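Local coordinates for serine-rich Repeat Adhesion Glycoprotein (Srr1) (Streptococcus agalactiae, PDB 4MBO) that is a surface adhesin of group B streptococcus that binds fibrinogen, probably through the two Ig-like domains of its binding region, at residues 49-54 against 114-119; 170-175 against 194-199; 232-237 against 252-257. All coordinates share one frame; numbering follows the deposited sequence.

Interaction 1 (49-54 against 114-119); sequences FSIASV and NNIKAR
With CG set between its backbone N and carbonyl carbon (chi1 60°), Phe-49 folds its ring across to Ala-118, whose CB sits over one ring face, offset toward the rim. In this CH-pi contact CB of Ala-118 stands 3.7 Å from the centre of the Phe-49 ring, nearest to CZ. CG1 of Ile-116 lies beside the backbone N (chi1 -66°) and the chain runs on extended, so that CD1 reaches CG2 of Val-54, 3.9 Å away, the two side chains meeting at about a right angle. Ile-51 instead lies alongside Ile-116, its CG2 against the CB of that residue. The backbones beneath form a regular antiparallel ladder. Phe-49 pairs with Ala-118 and Ile-51 with Ile-116, each pair joined by two N-H...O bonds; the bond from Ala-118 N to Phe-49 O is the straightest, 2.9 Å with 170° at the hydrogen. Between them comes the non-hydrogen-bonded pair Ser-50 and Lys-117, where Ser-50 CA approaches Ile-116 O at 3.2 Å. Asn-115 N also bonds to Ala-52 O at 2.8 Å. Ser-50 and Lys-117 lie on the face opposite the Phe-49, Ile-51 and Ile-116 side chains. Those three side chains and Val-54 pack on Trp-106 of strand 101-106, and Phe-60 meets the Phe-49 ring edge-to-face; the contact thus joins the central strands 43-51 and 116-126 of one sheet to the other sheet of this Ig-like domain.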
ATOM      1  N   PHE A  49      -5.812  17.529  23.099  1.00 16.38           N
ATOM      2  CA  PHE A  49      -5.626  18.908  23.547  1.00 16.82           C
ATOM      3  C   PHE A  49      -6.963  19.483  24.023  1.00 17.98           C
ATOM      4  O   PHE A  49      -8.014  18.841  23.885  1.00 18.70           O
ATOM      5  CB  PHE A  49      -5.072  19.801  22.402  1.00 15.89           C
ATOM      6  CG  PHE A  49      -5.956  19.870  21.195  1.00 16.68           C
ATOM      7  CD1 PHE A  49      -6.987  20.801  21.096  1.00 17.67           C
ATOM      8  CD2 PHE A  49      -5.754  18.989  20.132  1.00 16.03           C
ATOM      9  CE1 PHE A  49      -7.808  20.856  19.985  1.00 18.87           C
ATOM     10  CE2 PHE A  49      -6.591  19.031  19.029  1.00 17.09           C
ATOM     11  CZ  PHE A  49      -7.605  19.965  18.947  1.00 18.62           C
ATOM     12  N   SER A  50      -6.891  20.671  24.610  1.00 18.23           N
ATOM     13  CA  SER A  50      -8.036  21.464  24.952  1.00 19.88           C
ATOM     14  C   SER A  50      -7.943  22.798  24.224  1.00 20.81           C
ATOM     15  O   SER A  50      -6.846  23.270  23.902  1.00 20.63           O
ATOM     16  CB  SER A  50      -8.081  21.756  26.451  1.00 22.04           C
ATOM     17  OG  SER A  50      -8.330  20.575  27.163  1.00 24.44           O
ATOM     18  N   ILE A  51      -9.098  23.424  23.989  1.00 22.32           N
ATOM     19  CA  ILE A  51      -9.135  24.755  23.371  1.00 23.44           C
ATOM     20  C   ILE A  51     -10.366  25.498  23.934  1.00 25.78           C
ATOM     21  O   ILE A  51     -11.476  24.934  24.001  1.00 24.47           O
ATOM     22  CB  ILE A  51      -9.082  24.680  21.817  1.00 24.13           C
ATOM     23  CG1 ILE A  51      -8.953  26.082  21.233  1.00 26.48           C
ATOM     24  CG2 ILE A  51     -10.290  23.959  21.222  1.00 23.74           C
ATOM     25  CD1 ILE A  51      -8.499  26.087  19.794  1.00 27.72           C
ATOM     26  N   ALA A  52     -10.167  26.724  24.408  1.00 28.09           N
ATOM     27  CA  ALA A  52     -11.265  27.482  25.039  1.00 31.15           C
ATOM     28  C   ALA A  52     -12.455  27.721  24.121  1.00 31.57           C
ATOM     29  O   ALA A  52     -13.616  27.553  24.519  1.00 33.35           O
ATOM     30  CB  ALA A  52     -10.735  28.804  25.568  1.00 33.49           C
ATOM     31  N   SER A  53     -12.178  28.159  22.909  1.00 30.99           N
ATOM     32  CA  SER A  53     -13.234  28.378  21.954  1.00 31.33           C
ATOM     33  C   SER A  53     -12.655  28.447  20.563  1.00 27.63           C
ATOM     34  O   SER A  53     -11.472  28.729  20.388  1.00 30.38           O
ATOM     35  CB  SER A  53     -14.015  29.655  22.270  1.00 35.59           C
ATOM     36  OG  SER A  53     -13.294  30.803  21.879  1.00 39.62           O
ATOM     37  N   VAL A  54     -13.497  28.167  19.579  1.00 27.09           N
ATOM     38  CA  VAL A  54     -13.116  28.201  18.187  1.00 26.58           C
ATOM     39  C   VAL A  54     -14.214  28.831  17.334  1.00 26.95           C
ATOM     40  O   VAL A  54     -15.330  29.024  17.805  1.00 27.98           O
ATOM     41  CB  VAL A  54     -12.866  26.779  17.642  1.00 26.59           C
ATOM     42  CG1 VAL A  54     -11.832  26.062  18.500  1.00 26.64           C
ATOM     43  CG2 VAL A  54     -14.171  25.978  17.574  1.00 24.89           C
ATOM     44  N   ASN A 114     -17.751  26.029  24.699  1.00 37.43           N
ATOM     45  CA  ASN A 114     -16.634  26.561  25.459  1.00 38.60           C
ATOM     46  C   ASN A 114     -15.904  25.387  26.079  1.00 35.88           C
ATOM     47  O   ASN A 114     -16.530  24.393  26.453  1.00 36.57           O
ATOM     48  CB  ASN A 114     -17.058  27.560  26.524  1.00 43.44           C
ATOM     49  CG  ASN A 114     -17.473  28.891  25.931  1.00 49.79           C
ATOM     50  OD1 ASN A 114     -16.713  29.861  25.979  1.00 56.00           O
ATOM     51  ND2 ASN A 114     -18.643  28.927  25.305  1.00 52.39           N
ATOM     52  N   ASN A 115     -14.585  25.513  26.165  1.00 33.57           N
ATOM     53  CA  ASN A 115     -13.714  24.501  26.761  1.00 34.09           C
ATOM     54  C   ASN A 115     -13.891  23.140  26.112  1.00 32.02           C
ATOM     55  O   ASN A 115     -14.401  22.196  26.711  1.00 33.58           O
ATOM     56  CB  ASN A 115     -13.935  24.434  28.264  1.00 36.14           C
ATOM     57  CG  ASN A 115     -13.684  25.774  28.935  1.00 38.69           C
ATOM     58  OD1 ASN A 115     -12.730  26.478  28.612  1.00 39.34           O
ATOM     59  ND2 ASN A 115     -14.549  26.133  29.860  1.00 43.53           N
ATOM     60  N   ILE A 116     -13.467  23.083  24.862  1.00 26.94           N
ATOM     61  CA  ILE A 116     -13.537  21.902  24.039  1.00 25.08           C
ATOM     62  C   ILE A 116     -12.352  20.984  24.321  1.00 23.73           C
ATOM     63  O   ILE A 116     -11.226  21.439  24.470  1.00 23.53           O
ATOM     64  CB  ILE A 116     -13.466  22.304  22.548  1.00 24.07           C
ATOM     65  CG1 ILE A 116     -14.713  23.108  22.160  1.00 26.53           C
ATOM     66  CG2 ILE A 116     -13.320  21.074  21.645  1.00 24.22           C
ATOM     67  CD1 ILE A 116     -14.583  23.772  20.815  1.00 27.67           C
ATOM     68  N   LYS A 117     -12.643  19.689  24.401  1.00 23.93           N
ATOM     69  CA  LYS A 117     -11.617  18.658  24.532  1.00 22.93           C
ATOM     70  C   LYS A 117     -11.582  17.849  23.255  1.00 23.46           C
ATOM     71  O   LYS A 117     -12.628  17.475  22.727  1.00 24.59           O
ATOM     72  CB  LYS A 117     -11.946  17.755  25.699  1.00 25.26           C
ATOM     73  CG  LYS A 117     -11.782  18.484  27.012  1.00 27.79           C
ATOM     74  CD  LYS A 117     -11.809  17.541  28.183  1.00 32.25           C
ATOM     75  CE  LYS A 117     -13.162  16.895  28.337  1.00 33.37           C
ATOM     76  NZ  LYS A 117     -14.243  17.886  28.587  1.00 38.47           N
ATOM     77  N   ALA A 118     -10.382  17.581  22.755  1.00 20.45           N
ATOM     78  CA  ALA A 118     -10.219  16.803  21.553  1.00 20.75           C
ATOM     79  C   ALA A 118      -9.292  15.640  21.864  1.00 19.89           C
ATOM     80  O   ALA A 118      -8.309  15.795  22.567  1.00 19.29           O
ATOM     81  CB  ALA A 118      -9.654  17.666  20.424  1.00 22.03           C
ATOM     82  N   ARG A 119      -9.590  14.460  21.321  1.00 19.73           N
ATOM     83  CA  ARG A 119      -8.752  13.302  21.551  1.00 20.90           C
ATOM     84  C   ARG A 119      -8.942  12.388  20.357  1.00 22.07           C
ATOM     85  O   ARG A 119     -10.072  12.059  20.006  1.00 23.16           O
ATOM     86  CB  ARG A 119      -9.163  12.572  22.842  1.00 23.08           C
ATOM     87  CG  ARG A 119      -8.264  11.418  23.246  1.00 25.25           C
ATOM     88  CD  ARG A 119      -8.530  10.940  24.680  1.00 25.48           C
ATOM     89  NE  ARG A 119      -8.366  12.057  25.612  1.00 24.89           N
ATOM     90  CZ  ARG A 119      -7.192  12.472  26.077  1.00 24.67           C
ATOM     91  NH1 ARG A 119      -6.067  11.796  25.795  1.00 26.71           N
ATOM     92  NH2 ARG A 119      -7.133  13.557  26.817  1.00 25.63           N
TER

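Interaction 2 (170-175 against 194-199); sequences KTNVRS and NPEGKE
Lys-170 opens the contact with its aliphatic base: CB lies 3.7 Å from Glu-199 O, while its ammonium group turns off to a salt bridge with Glu-165. Two residues on, Asn-172 carries most of the contact. A chi1 of 69° sets its amide over the turn, where OD1 and ND2 meet Glu-196 and Asn-194. Asn-172 OD1 accepts from Glu-196 N at 2.9 Å, nearly straight at the hydrogen (167°), with the donor tilted from the carbonyl plane. Asn-172 ND2 gives one hydrogen to Asn-194 OD1, 2.9 Å away and within its own amide plane. The two amides are steeply inclined, 69° between their planes. Asn-172 ND2 also donates to a water, 3.0 Å away, that passes a bond on to Glu-199 O. Two bonds from ND2 and one to OD1 therefore fix the amide's rotation. The backbone takes part as well, Asn-172 O accepting from Asn-194 N at 3.2 Å. Asn-194 OD1 has a second donor, Lys-198 N, in the carbonyl plane on a lone pair; this bond spans the type I beta turn from Asn-194 to Gly-197. Val-173 follows, its CA 3.9 Å from CD of Pro-195, the same atom that lies against Asn-172 OD1. Arg-174 packs its CB loosely on Pro-195 CG and sends its guanidinium to Asp-242, Gln-192 and Asn-159 O. The turn breaks strand 186-202 where it pairs with strand 169-181, so Asn-172 spans the interruption in the hairpin; strand 309-316 packs on Val-173 through Tyr-312, and Pro-161 covers Pro-195.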
ATOM      1  N   LYS A 170      14.181 -22.708 -13.476  1.00 18.91           N
ATOM      2  CA  LYS A 170      14.644 -21.544 -12.734  1.00 18.65           C
ATOM      3  C   LYS A 170      13.546 -20.498 -12.914  1.00 18.37           C
ATOM      4  O   LYS A 170      13.284 -20.035 -14.049  1.00 18.55           O
ATOM      5  CB  LYS A 170      15.972 -21.021 -13.287  1.00 20.57           C
ATOM      6  CG  LYS A 170      16.985 -22.136 -13.491  1.00 22.19           C
ATOM      7  CD  LYS A 170      18.255 -21.643 -14.195  1.00 24.64           C
ATOM      8  CE  LYS A 170      19.243 -22.771 -14.423  1.00 28.15           C
ATOM      9  NZ  LYS A 170      19.713 -23.384 -13.155  1.00 29.34           N
ATOM     10  N   THR A 171      12.891 -20.161 -11.817  1.00 17.46           N
ATOM     11  CA  THR A 171      11.805 -19.207 -11.858  1.00 17.87           C
ATOM     12  C   THR A 171      11.782 -18.378 -10.586  1.00 17.06           C
ATOM     13  O   THR A 171      12.339 -18.771  -9.566  1.00 17.26           O
ATOM     14  CB  THR A 171      10.426 -19.898 -12.018  1.00 17.44           C
ATOM     15  OG1 THR A 171      10.228 -20.825 -10.943  1.00 18.26           O
ATOM     16  CG2 THR A 171      10.304 -20.670 -13.313  1.00 18.99           C
ATOM     17  N   ASN A 172      11.170 -17.203 -10.651  1.00 15.32           N
ATOM     18  CA  ASN A 172      10.933 -16.398  -9.455  1.00 16.14           C
ATOM     19  C   ASN A 172       9.789 -15.424  -9.710  1.00 15.59           C
ATOM     20  O   ASN A 172       9.640 -14.928 -10.800  1.00 15.28           O
ATOM     21  CB  ASN A 172      12.182 -15.694  -8.902  1.00 15.97           C
ATOM     22  CG  ASN A 172      12.713 -14.583  -9.790  1.00 17.13           C
ATOM     23  OD1 ASN A 172      12.438 -13.420  -9.527  1.00 16.93           O
ATOM     24  ND2 ASN A 172      13.486 -14.939 -10.818  1.00 17.58           N
ATOM     25  N   VAL A 173       8.979 -15.169  -8.678  1.00 14.54           N
ATOM     26  CA  VAL A 173       7.763 -14.374  -8.809  1.00 14.34           C
ATOM     27  C   VAL A 173       7.344 -13.799  -7.463  1.00 14.54           C
ATOM     28  O   VAL A 173       7.675 -14.350  -6.387  1.00 15.39           O
ATOM     29  CB  VAL A 173       6.620 -15.278  -9.397  1.00 14.19           C
ATOM     30  CG1 VAL A 173       6.153 -16.295  -8.342  1.00 14.50           C
ATOM     31  CG2 VAL A 173       5.433 -14.477  -9.928  1.00 14.33           C
ATOM     32  N   ARG A 174       6.593 -12.710  -7.516  1.00 13.56           N
ATOM     33  CA  ARG A 174       6.008 -12.097  -6.311  1.00 14.47           C
ATOM     34  C   ARG A 174       4.758 -11.340  -6.696  1.00 14.81           C
ATOM     35  O   ARG A 174       4.670 -10.842  -7.809  1.00 16.66           O
ATOM     36  CB  ARG A 174       7.019 -11.188  -5.597  1.00 14.55           C
ATOM     37  CG  ARG A 174       6.501 -10.586  -4.310  1.00 15.97           C
ATOM     38  CD  ARG A 174       7.597  -9.867  -3.528  1.00 16.68           C
ATOM     39  NE  ARG A 174       8.257  -8.852  -4.350  1.00 19.18           N
ATOM     40  CZ  ARG A 174       9.279  -8.100  -3.937  1.00 20.60           C
ATOM     41  NH1 ARG A 174       9.732  -8.219  -2.692  1.00 21.68           N
ATOM     42  NH2 ARG A 174       9.847  -7.231  -4.771  1.00 20.52           N
ATOM     43  N   SER A 175       3.764 -11.265  -5.816  1.00 14.46           N
ATOM     44  CA  SER A 175       2.573 -10.492  -6.104  1.00 13.99           C
ATOM     45  C   SER A 175       2.103  -9.775  -4.864  1.00 14.66           C
ATOM     46  O   SER A 175       2.541 -10.110  -3.792  1.00 14.96           O
ATOM     47  CB  SER A 175       1.486 -11.372  -6.661  1.00 14.63           C
ATOM     48  OG  SER A 175       1.075 -12.318  -5.665  1.00 15.37           O
ATOM     49  N   ASN A 194      10.062 -12.298 -12.490  1.00 15.11           N
ATOM     50  CA  ASN A 194      11.502 -12.107 -12.380  1.00 15.87           C
ATOM     51  C   ASN A 194      11.885 -10.870 -11.558  1.00 16.32           C
ATOM     52  O   ASN A 194      12.750 -10.092 -11.962  1.00 17.33           O
ATOM     53  CB  ASN A 194      12.205 -12.076 -13.748  1.00 16.42           C
ATOM     54  CG  ASN A 194      13.728 -12.290 -13.634  1.00 17.84           C
ATOM     55  OD1 ASN A 194      14.246 -12.762 -12.612  1.00 17.43           O
ATOM     56  ND2 ASN A 194      14.447 -11.922 -14.684  1.00 19.13           N
ATOM     57  N   PRO A 195      11.288 -10.706 -10.373  1.00 15.75           N
ATOM     58  CA  PRO A 195      11.706  -9.572  -9.547  1.00 16.76           C
ATOM     59  C   PRO A 195      13.178  -9.634  -9.083  1.00 18.45           C
ATOM     60  O   PRO A 195      13.776  -8.599  -8.727  1.00 20.03           O
ATOM     61  CB  PRO A 195      10.772  -9.666  -8.327  1.00 16.53           C
ATOM     62  CG  PRO A 195      10.343 -11.066  -8.269  1.00 17.25           C
ATOM     63  CD  PRO A 195      10.214 -11.483  -9.727  1.00 16.25           C
ATOM     64  N   GLU A 196      13.741 -10.832  -9.028  1.00 19.20           N
ATOM     65  CA  GLU A 196      15.128 -11.018  -8.601  1.00 21.60           C
ATOM     66  C   GLU A 196      16.175 -10.666  -9.680  1.00 21.89           C
ATOM     67  O   GLU A 196      17.371 -10.563  -9.391  1.00 23.77           O
ATOM     68  CB  GLU A 196      15.344 -12.476  -8.156  1.00 24.64           C
ATOM     69  CG  GLU A 196      14.479 -12.910  -6.985  1.00 27.42           C
ATOM     70  CD  GLU A 196      15.030 -12.456  -5.662  1.00 35.42           C
ATOM     71  OE1 GLU A 196      16.085 -13.001  -5.266  1.00 40.94           O
ATOM     72  OE2 GLU A 196      14.425 -11.568  -5.023  1.00 40.04           O
ATOM     73  N   GLY A 197      15.732 -10.504 -10.916  1.00 20.44           N
ATOM     74  CA  GLY A 197      16.664 -10.204 -12.004  1.00 21.25           C
ATOM     75  C   GLY A 197      17.659 -11.339 -12.207  1.00 21.58           C
ATOM     76  O   GLY A 197      18.878 -11.114 -12.222  1.00 22.53           O
ATOM     77  N   LYS A 198      17.124 -12.551 -12.362  0.50 20.82           N
ATOM     78  CA  LYS A 198      17.906 -13.767 -12.592  0.50 22.05           C
ATOM     79  C   LYS A 198      17.492 -14.372 -13.924  0.50 21.92           C
ATOM     80  O   LYS A 198      16.473 -13.999 -14.495  0.50 20.91           O
ATOM     81  CB  LYS A 198      17.609 -14.817 -11.513  0.50 22.37           C
ATOM     82  CG  LYS A 198      17.745 -14.367 -10.068  0.50 23.12           C
ATOM     83  CD  LYS A 198      17.284 -15.459  -9.087  0.50 24.07           C
ATOM     84  CE  LYS A 198      18.114 -16.736  -9.221  0.50 25.69           C
ATOM     85  NZ  LYS A 198      17.842 -17.768  -8.173  0.50 26.26           N
ATOM     86  N   GLU A 199      18.279 -15.306 -14.442  1.00 23.54           N
ATOM     87  CA  GLU A 199      17.820 -16.026 -15.615  1.00 24.83           C
ATOM     88  C   GLU A 199      16.612 -16.873 -15.180  1.00 22.16           C
ATOM     89  O   GLU A 199      16.626 -17.471 -14.086  1.00 23.22           O
ATOM     90  CB  GLU A 199      18.902 -16.944 -16.154  1.00 27.99           C
ATOM     91  CG  GLU A 199      20.095 -16.195 -16.738  1.00 32.65           C
ATOM     92  CD  GLU A 199      19.732 -15.357 -17.972  1.00 35.20           C
ATOM     93  OE1 GLU A 199      18.867 -15.822 -18.754  1.00 41.01           O
ATOM     94  OE2 GLU A 199      20.327 -14.255 -18.185  1.00 35.69           O
TER
HETATM   95  O   HOH W   1      14.750 -17.462 -11.686  1.00 21.10           O

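Interaction 3 (232-237 against 252-257); sequences ILKTNS and EFEDVT
Thr-235 OG1, placed anti to the backbone N (chi1 -164°), donates to Glu-252 O at 2.7 Å, coming from above the carbonyl plane, and also bonds to the side-chain amide of Asn-239. At the other end Ile-232 N points straight at Thr-257 OG1, 2.9 Å away with 179° at the hydrogen. Thr-257 OG1 in turn gives its hydrogen to Asp-255 OD1 at 2.7 Å, which also accepts from Thr-257 N in an Asx turn; these two bonds hold the threonine. Between these ends Lys-234 and Glu-254 form a hydrogen-bonded antiparallel pair, with Leu-233 and Asp-255 as the non-hydrogen-bonded pair beside it, and Val-256 N bonds to Ile-232 O. This is a short edge strand, 254-255, added to strand 229-235, whose other side bonds to strand 283-290 in the sheet of the adhesin's C-terminal domain. Waters extend the pairing: one bridges Lys-234 O and Glu-252 O, another Lys-234 NZ and Glu-254 OE1. Phe-253 receives CG2 of Thr-235, 3.6 Å from its CE1, while the Leu-233 and Phe-253 side chains cross at about a right angle, CD1 to CD1 3.9 Å. Ile-232 CG2 meets Val-256 CG2 at 3.7 Å, and Leu-233 CD2 rests against Asp-255.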
ATOM      1  N   ILE A 232       0.446  -5.018 -18.939  1.00 15.27           N
ATOM      2  CA  ILE A 232       1.736  -5.698 -18.800  1.00 15.63           C
ATOM      3  C   ILE A 232       2.859  -4.742 -19.195  1.00 15.61           C
ATOM      4  O   ILE A 232       2.857  -4.166 -20.293  1.00 16.49           O
ATOM      5  CB  ILE A 232       1.805  -6.986 -19.656  1.00 15.04           C
ATOM      6  CG1 ILE A 232       0.559  -7.823 -19.429  1.00 16.59           C
ATOM      7  CG2 ILE A 232       3.101  -7.736 -19.399  1.00 15.72           C
ATOM      8  CD1 ILE A 232       0.485  -9.079 -20.259  1.00 17.83           C
ATOM      9  N   LEU A 233       3.802  -4.569 -18.282  1.00 15.53           N
ATOM     10  CA  LEU A 233       4.948  -3.708 -18.473  1.00 15.93           C
ATOM     11  C   LEU A 233       6.241  -4.488 -18.408  1.00 16.37           C
ATOM     12  O   LEU A 233       6.322  -5.512 -17.742  1.00 17.00           O
ATOM     13  CB  LEU A 233       4.987  -2.601 -17.388  1.00 16.33           C
ATOM     14  CG  LEU A 233       3.720  -1.808 -17.210  1.00 17.52           C
ATOM     15  CD1 LEU A 233       3.860  -0.868 -16.029  1.00 19.42           C
ATOM     16  CD2 LEU A 233       3.351  -1.039 -18.457  1.00 19.31           C
ATOM     17  N   LYS A 234       7.249  -4.025 -19.155  0.50 16.73           N
ATOM     18  CA  LYS A 234       8.581  -4.652 -19.162  0.50 16.63           C
ATOM     19  C   LYS A 234       9.609  -3.644 -18.636  0.50 17.18           C
ATOM     20  O   LYS A 234       9.600  -2.459 -19.028  0.50 17.62           O
ATOM     21  CB  LYS A 234       8.977  -5.114 -20.575  0.50 17.76           C
ATOM     22  CG  LYS A 234      10.348  -5.768 -20.671  0.50 18.89           C
ATOM     23  CD  LYS A 234      10.636  -6.208 -22.100  0.50 20.54           C
ATOM     24  CE  LYS A 234      12.087  -6.594 -22.304  0.50 22.73           C
ATOM     25  NZ  LYS A 234      12.984  -5.423 -22.158  0.50 23.98           N
ATOM     26  N   THR A 235      10.502  -4.121 -17.768  1.00 17.30           N
ATOM     27  CA  THR A 235      11.556  -3.283 -17.175  1.00 18.86           C
ATOM     28  C   THR A 235      12.716  -4.158 -16.647  1.00 19.87           C
ATOM     29  O   THR A 235      12.574  -5.372 -16.496  1.00 22.50           O
ATOM     30  CB  THR A 235      10.990  -2.427 -15.992  1.00 19.61           C
ATOM     31  OG1 THR A 235      11.897  -1.373 -15.661  1.00 22.66           O
ATOM     32  CG2 THR A 235      10.712  -3.299 -14.799  1.00 20.63           C
ATOM     33  N   ASN A 236      13.843  -3.522 -16.333  1.00 18.91           N
ATOM     34  CA  ASN A 236      14.950  -4.190 -15.684  1.00 20.37           C
ATOM     35  C   ASN A 236      14.584  -4.286 -14.200  1.00 19.42           C
ATOM     36  O   ASN A 236      14.016  -3.339 -13.638  1.00 19.92           O
ATOM     37  CB  ASN A 236      16.199  -3.364 -15.864  1.00 22.90           C
ATOM     38  CG  ASN A 236      17.440  -4.042 -15.306  1.00 26.53           C
ATOM     39  OD1 ASN A 236      17.606  -4.169 -14.111  1.00 28.29           O
ATOM     40  ND2 ASN A 236      18.358  -4.404 -16.188  1.00 31.00           N
ATOM     41  N   SER A 237      14.953  -5.379 -13.548  1.00 18.79           N
ATOM     42  CA  SER A 237      14.613  -5.584 -12.129  1.00 18.18           C
ATOM     43  C   SER A 237      15.094  -4.490 -11.189  1.00 18.94           C
ATOM     44  O   SER A 237      14.516  -4.303 -10.118  1.00 19.23           O
ATOM     45  CB  SER A 237      15.157  -6.925 -11.610  1.00 19.95           C
ATOM     46  OG  SER A 237      16.557  -6.925 -11.621  1.00 22.40           O
ATOM     47  N   GLU A 252      11.364   4.077 -17.494  1.00 27.74           N
ATOM     48  CA  GLU A 252      11.957   2.785 -17.214  1.00 29.41           C
ATOM     49  C   GLU A 252      11.018   1.632 -17.531  1.00 24.37           C
ATOM     50  O   GLU A 252      11.459   0.490 -17.572  1.00 25.78           O
ATOM     51  CB  GLU A 252      12.380   2.709 -15.754  1.00 33.29           C
ATOM     52  CG  GLU A 252      13.267   3.864 -15.286  1.00 39.49           C
ATOM     53  CD  GLU A 252      14.521   4.073 -16.126  1.00 48.92           C
ATOM     54  OE1 GLU A 252      14.933   3.142 -16.865  1.00 55.19           O
ATOM     55  OE2 GLU A 252      15.111   5.187 -16.033  1.00 56.24           O
ATOM     56  N   PHE A 253       9.737   1.932 -17.748  1.00 21.92           N
ATOM     57  CA  PHE A 253       8.730   0.896 -18.052  1.00 21.03           C
ATOM     58  C   PHE A 253       8.227   1.009 -19.478  1.00 21.23           C
ATOM     59  O   PHE A 253       8.011   2.114 -19.976  1.00 23.39           O
ATOM     60  CB  PHE A 253       7.526   0.998 -17.110  1.00 20.75           C
ATOM     61  CG  PHE A 253       7.830   0.608 -15.692  1.00 21.77           C
ATOM     62  CD1 PHE A 253       7.709  -0.702 -15.288  1.00 20.60           C
ATOM     63  CD2 PHE A 253       8.229   1.552 -14.767  1.00 25.29           C
ATOM     64  CE1 PHE A 253       7.978  -1.083 -13.996  1.00 21.88           C
ATOM     65  CE2 PHE A 253       8.497   1.182 -13.452  1.00 24.95           C
ATOM     66  CZ  PHE A 253       8.388  -0.129 -13.071  1.00 22.93           C
ATOM     67  N   GLU A 254       8.124  -0.128 -20.155  1.00 19.99           N
ATOM     68  CA  GLU A 254       7.588  -0.177 -21.501  1.00 20.03           C
ATOM     69  C   GLU A 254       6.322  -0.978 -21.445  1.00 18.73           C
ATOM     70  O   GLU A 254       6.319  -2.078 -20.890  1.00 18.57           O
ATOM     71  CB  GLU A 254       8.571  -0.911 -22.423  1.00 21.33           C
ATOM     72  CG  GLU A 254       8.101  -0.957 -23.840  1.00 22.49           C
ATOM     73  CD  GLU A 254       9.037  -1.700 -24.771  1.00 25.34           C
ATOM     74  OE1 GLU A 254       9.952  -2.467 -24.321  1.00 25.20           O
ATOM     75  OE2 GLU A 254       8.815  -1.541 -25.982  1.00 24.02           O
ATOM     76  N   ASP A 255       5.273  -0.486 -22.077  1.00 18.29           N
ATOM     77  CA  ASP A 255       4.003  -1.224 -22.107  1.00 18.38           C
ATOM     78  C   ASP A 255       4.021  -2.272 -23.235  1.00 18.66           C
ATOM     79  O   ASP A 255       4.102  -1.926 -24.422  1.00 20.25           O
ATOM     80  CB  ASP A 255       2.850  -0.255 -22.289  1.00 19.30           C
ATOM     81  CG  ASP A 255       1.501  -0.884 -22.054  1.00 20.46           C
ATOM     82  OD1 ASP A 255       1.246  -1.991 -22.563  1.00 19.92           O
ATOM     83  OD2 ASP A 255       0.683  -0.205 -21.380  1.00 22.25           O
ATOM     84  N   VAL A 256       4.002  -3.528 -22.843  1.00 17.06           N
ATOM     85  CA  VAL A 256       4.010  -4.674 -23.791  1.00 16.36           C
ATOM     86  C   VAL A 256       2.696  -5.464 -23.750  1.00 17.07           C
ATOM     87  O   VAL A 256       2.607  -6.588 -24.240  1.00 18.27           O
ATOM     88  CB  VAL A 256       5.219  -5.595 -23.520  1.00 15.98           C
ATOM     89  CG1 VAL A 256       6.531  -4.850 -23.696  1.00 16.70           C
ATOM     90  CG2 VAL A 256       5.148  -6.178 -22.111  1.00 15.10           C
ATOM     91  N   THR A 257       1.637  -4.855 -23.231  1.00 16.79           N
ATOM     92  CA  THR A 257       0.347  -5.505 -23.174  1.00 17.44           C
ATOM     93  C   THR A 257      -0.074  -6.121 -24.516  1.00 18.40           C
ATOM     94  O   THR A 257      -0.545  -7.284 -24.564  1.00 19.36           O
ATOM     95  CB  THR A 257      -0.723  -4.511 -22.707  1.00 17.97           C
ATOM     96  OG1 THR A 257      -0.285  -3.887 -21.510  1.00 17.49           O
ATOM     97  CG2 THR A 257      -2.093  -5.200 -22.481  1.00 19.12           C
TER
HETATM   98  O   HOH W   2      11.710  -1.195 -20.260  1.00 23.49           O
HETATM   99  O   HOH W   3      11.929  -2.440 -22.655  1.00 30.73           O
HETATM  100  O   HOH W   4      14.277  -0.786 -17.807  1.00 30.62           O

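Interaction 1 stands apart in the N-terminal Ig-like part of the chain, its centre about 55 Å from that of interaction 2 and 53 Å from that of interaction 3. Interactions 2 and 3 belong to the C-terminal adhesin part, reach the same sheet, and touch where Ser-237 OG lies 3.3 Å from Gly-197 CA. Buried are the apolar face in interaction 1, Asn-172 and Pro-195 in interaction 2, and Ile-232, Leu-233, Thr-235 and Val-256 in interaction 3, whose Glu-252, Glu-254 and Asp-255 lie outside. Interaction 1 is backbone pairing; in interaction 2 side-chain amides replace regular pairing at a broken strand; interaction 3 adds threonine hydroxyls and waters to a short ladder at an edge strand.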